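Local coordinates for JamJ (Lyngbya majuscula, PDB 5DOZ), which is an NADPH-bound enoyl reductase of a polyketide synthase that probably carries out cyclopropanation on an acyl carrier protein-bound substrate, at residues 40-45 with 81-86. Numbering follows the deposited sequence.
Sequences QIQAVP and VGVIVG
Val81 O receives two backbone N-H groups from the facing strand: a firm bond from Gln42 N at 3.0 Å, with the donor in the carbonyl plane, and a weak one from Ala43 N at 3.4 Å. Val81 N in turn gives a hydrogen bond to Ala43 O (3.1 Å). At this buried end Ala43 CB packs on Val81 CG1 at 3.8 Å, and Leu129 and Ile130 of helix 129-132 cover the same side chains. The extra residue at Gln42 shifts the antiparallel register by one. Beyond it, Gln40 and Val83 exchange reciprocal backbone bonds, Gln40 N to Val83 O at 2.7 Å and Val83 N to Gln40 O at 3.0 Å, while Gly82 CA, on the bulge side of this pair, makes a CA-H...O contact with Gln40 O.

The looser side is partly exposed and rests on contacts without hydrogen bonds. A chi1 of 168° turns the extended Gln40 chain away from its own nitrogen and alongside Val83. Gln42 passes CG over Gly82 CA, and Gln40 OE1 and Gln42 OE1 each come within 3.5 Å of Val83 CG1. Val85 CG1 stays 4.3 Å from Gln40 N. Shortening Gln42 to an alanine is likely to uncover Gly82 CA and one flank of Val83. The double pairing of Gln42 and Ala43 with Val81 is a classic beta bulge, here joining two strands of the GroES-like domain found in medium-chain dehydrogenases/reductases.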
ATOM      1  N   GLN A  40       2.263  -7.964  19.768  1.00 23.34           N
ATOM      2  CA  GLN A  40       1.240  -8.998  19.581  1.00 23.29           C
ATOM      3  C   GLN A  40       0.330  -8.598  18.421  1.00 22.83           C
ATOM      4  O   GLN A  40      -0.403  -7.608  18.510  1.00 23.15           O
ATOM      5  CB  GLN A  40       0.431  -9.202  20.865  1.00 24.41           C
ATOM      6  CG  GLN A  40      -0.836 -10.037  20.693  1.00 25.12           C
ATOM      7  CD  GLN A  40      -1.777  -9.924  21.876  1.00 26.57           C
ATOM      8  OE1 GLN A  40      -1.359  -9.580  22.991  1.00 27.35           O
ATOM      9  NE2 GLN A  40      -3.055 -10.222  21.649  1.00 26.94           N
ATOM     10  N   ILE A  41       0.387  -9.370  17.340  1.00 22.11           N
ATOM     11  CA  ILE A  41      -0.347  -9.063  16.112  1.00 21.73           C
ATOM     12  C   ILE A  41      -1.835  -9.370  16.257  1.00 22.20           C
ATOM     13  O   ILE A  41      -2.213 -10.448  16.718  1.00 22.56           O
ATOM     14  CB  ILE A  41       0.228  -9.840  14.900  1.00 21.23           C
ATOM     15  CG1 ILE A  41       1.708  -9.495  14.666  1.00 20.68           C
ATOM     16  CG2 ILE A  41      -0.603  -9.597  13.647  1.00 20.99           C
ATOM     17  CD1 ILE A  41       1.982  -8.073  14.205  1.00 20.58           C
ATOM     18  N   GLN A  42      -2.683  -8.432  15.844  1.00 22.17           N
ATOM     19  CA  GLN A  42      -4.131  -8.613  16.002  1.00 22.71           C
ATOM     20  C   GLN A  42      -4.935  -8.618  14.697  1.00 22.21           C
ATOM     21  O   GLN A  42      -5.981  -9.256  14.621  1.00 22.70           O
ATOM     22  CB  GLN A  42      -4.691  -7.600  17.019  1.00 23.67           C
ATOM     23  CG  GLN A  42      -3.984  -7.700  18.366  1.00 24.26           C
ATOM     24  CD  GLN A  42      -4.736  -7.063  19.509  1.00 25.75           C
ATOM     25  OE1 GLN A  42      -4.350  -6.000  20.002  1.00 26.43           O
ATOM     26  NE2 GLN A  42      -5.809  -7.711  19.950  1.00 26.62           N
ATOM     27  N   ALA A  43      -4.453  -7.908  13.679  1.00 21.32           N
ATOM     28  CA  ALA A  43      -5.086  -7.933  12.349  1.00 20.98           C
ATOM     29  C   ALA A  43      -4.092  -7.545  11.256  1.00 20.18           C
ATOM     30  O   ALA A  43      -3.315  -6.606  11.418  1.00 19.99           O
ATOM     31  CB  ALA A  43      -6.325  -7.037  12.313  1.00 21.46           C
ATOM     32  N   VAL A  44      -4.120  -8.276  10.143  1.00 19.97           N
ATOM     33  CA  VAL A  44      -3.136  -8.107   9.073  1.00 19.26           C
ATOM     34  C   VAL A  44      -3.817  -8.051   7.711  1.00 19.48           C
ATOM     35  O   VAL A  44      -4.529  -8.981   7.327  1.00 19.65           O
ATOM     36  CB  VAL A  44      -2.101  -9.259   9.042  1.00 18.87           C
ATOM     37  CG1 VAL A  44      -0.937  -8.912   8.120  1.00 18.30           C
ATOM     38  CG2 VAL A  44      -1.591  -9.592  10.435  1.00 18.63           C
ATOM     39  N   PRO A  45      -3.609  -6.951   6.974  1.00 19.50           N
ATOM     40  CA  PRO A  45      -4.137  -6.928   5.616  1.00 19.60           C
ATOM     41  C   PRO A  45      -3.280  -7.750   4.654  1.00 19.34           C
ATOM     42  O   PRO A  45      -2.058  -7.848   4.827  1.00 18.97           O
ATOM     43  CB  PRO A  45      -4.142  -5.439   5.246  1.00 20.05           C
ATOM     44  CG  PRO A  45      -3.230  -4.774   6.215  1.00 20.04           C
ATOM     45  CD  PRO A  45      -3.167  -5.627   7.449  1.00 19.67           C
ATOM     46  N   VAL A  81      -1.817  -4.223  12.720  1.00 22.46           N
ATOM     47  CA  VAL A  81      -2.129  -3.506  13.944  1.00 22.79           C
ATOM     48  C   VAL A  81      -1.969  -4.509  15.083  1.00 23.07           C
ATOM     49  O   VAL A  81      -2.071  -5.716  14.864  1.00 23.06           O
ATOM     50  CB  VAL A  81      -3.545  -2.884  13.908  1.00 23.04           C
ATOM     51  CG1 VAL A  81      -4.623  -3.961  13.874  1.00 23.27           C
ATOM     52  CG2 VAL A  81      -3.754  -1.949  15.093  1.00 23.44           C
ATOM     53  N   GLY A  82      -1.685  -4.018  16.285  1.00 23.30           N
ATOM     54  CA  GLY A  82      -1.557  -4.889  17.437  1.00 23.57           C
ATOM     55  C   GLY A  82      -1.232  -4.149  18.715  1.00 24.07           C
ATOM     56  O   GLY A  82      -1.474  -2.948  18.830  1.00 24.06           O
ATOM     57  N   VAL A  83      -0.678  -4.879  19.676  1.00 24.53           N
ATOM     58  CA  VAL A  83      -0.400  -4.329  20.995  1.00 25.15           C
ATOM     59  C   VAL A  83       1.014  -4.714  21.422  1.00 25.39           C
ATOM     60  O   VAL A  83       1.439  -5.860  21.269  1.00 25.34           O
ATOM     61  CB  VAL A  83      -1.491  -4.732  22.034  1.00 25.50           C
ATOM     62  CG1 VAL A  83      -1.641  -6.248  22.137  1.00 25.61           C
ATOM     63  CG2 VAL A  83      -1.217  -4.117  23.402  1.00 25.57           C
ATOM     64  N   ILE A  84       1.744  -3.726  21.926  1.00 26.08           N
ATOM     65  CA  ILE A  84       3.102  -3.929  22.413  1.00 26.47           C
ATOM     66  C   ILE A  84       3.107  -4.813  23.668  1.00 27.24           C
ATOM     67  O   ILE A  84       2.402  -4.540  24.644  1.00 27.32           O
ATOM     68  CB  ILE A  84       3.796  -2.571  22.673  1.00 26.42           C
ATOM     69  CG1 ILE A  84       3.929  -1.788  21.352  1.00 26.17           C
ATOM     70  CG2 ILE A  84       5.147  -2.769  23.351  1.00 26.15           C
ATOM     71  CD1 ILE A  84       4.629  -0.449  21.474  1.00 25.95           C
ATOM     72  N   VAL A  85       3.905  -5.874  23.624  1.00 27.81           N
ATOM     73  CA  VAL A  85       3.992  -6.829  24.725  1.00 28.56           C
ATOM     74  C   VAL A  85       5.412  -6.896  25.308  1.00 28.84           C
ATOM     75  O   VAL A  85       5.622  -7.479  26.371  1.00 29.20           O
ATOM     76  CB  VAL A  85       3.497  -8.229  24.277  1.00 28.94           C
ATOM     77  CG1 VAL A  85       4.510  -8.901  23.362  1.00 28.81           C
ATOM     78  CG2 VAL A  85       3.181  -9.117  25.471  1.00 29.54           C
ATOM     79  N   GLY A  86       6.381  -6.296  24.617  1.00 28.75           N
ATOM     80  CA  GLY A  86       7.767  -6.296  25.087  1.00 28.90           C
ATOM     81  C   GLY A  86       8.607  -5.191  24.488  1.00 29.16           C
ATOM     82  O   GLY A  86       8.635  -5.012  23.266  1.00 29.17           O
TER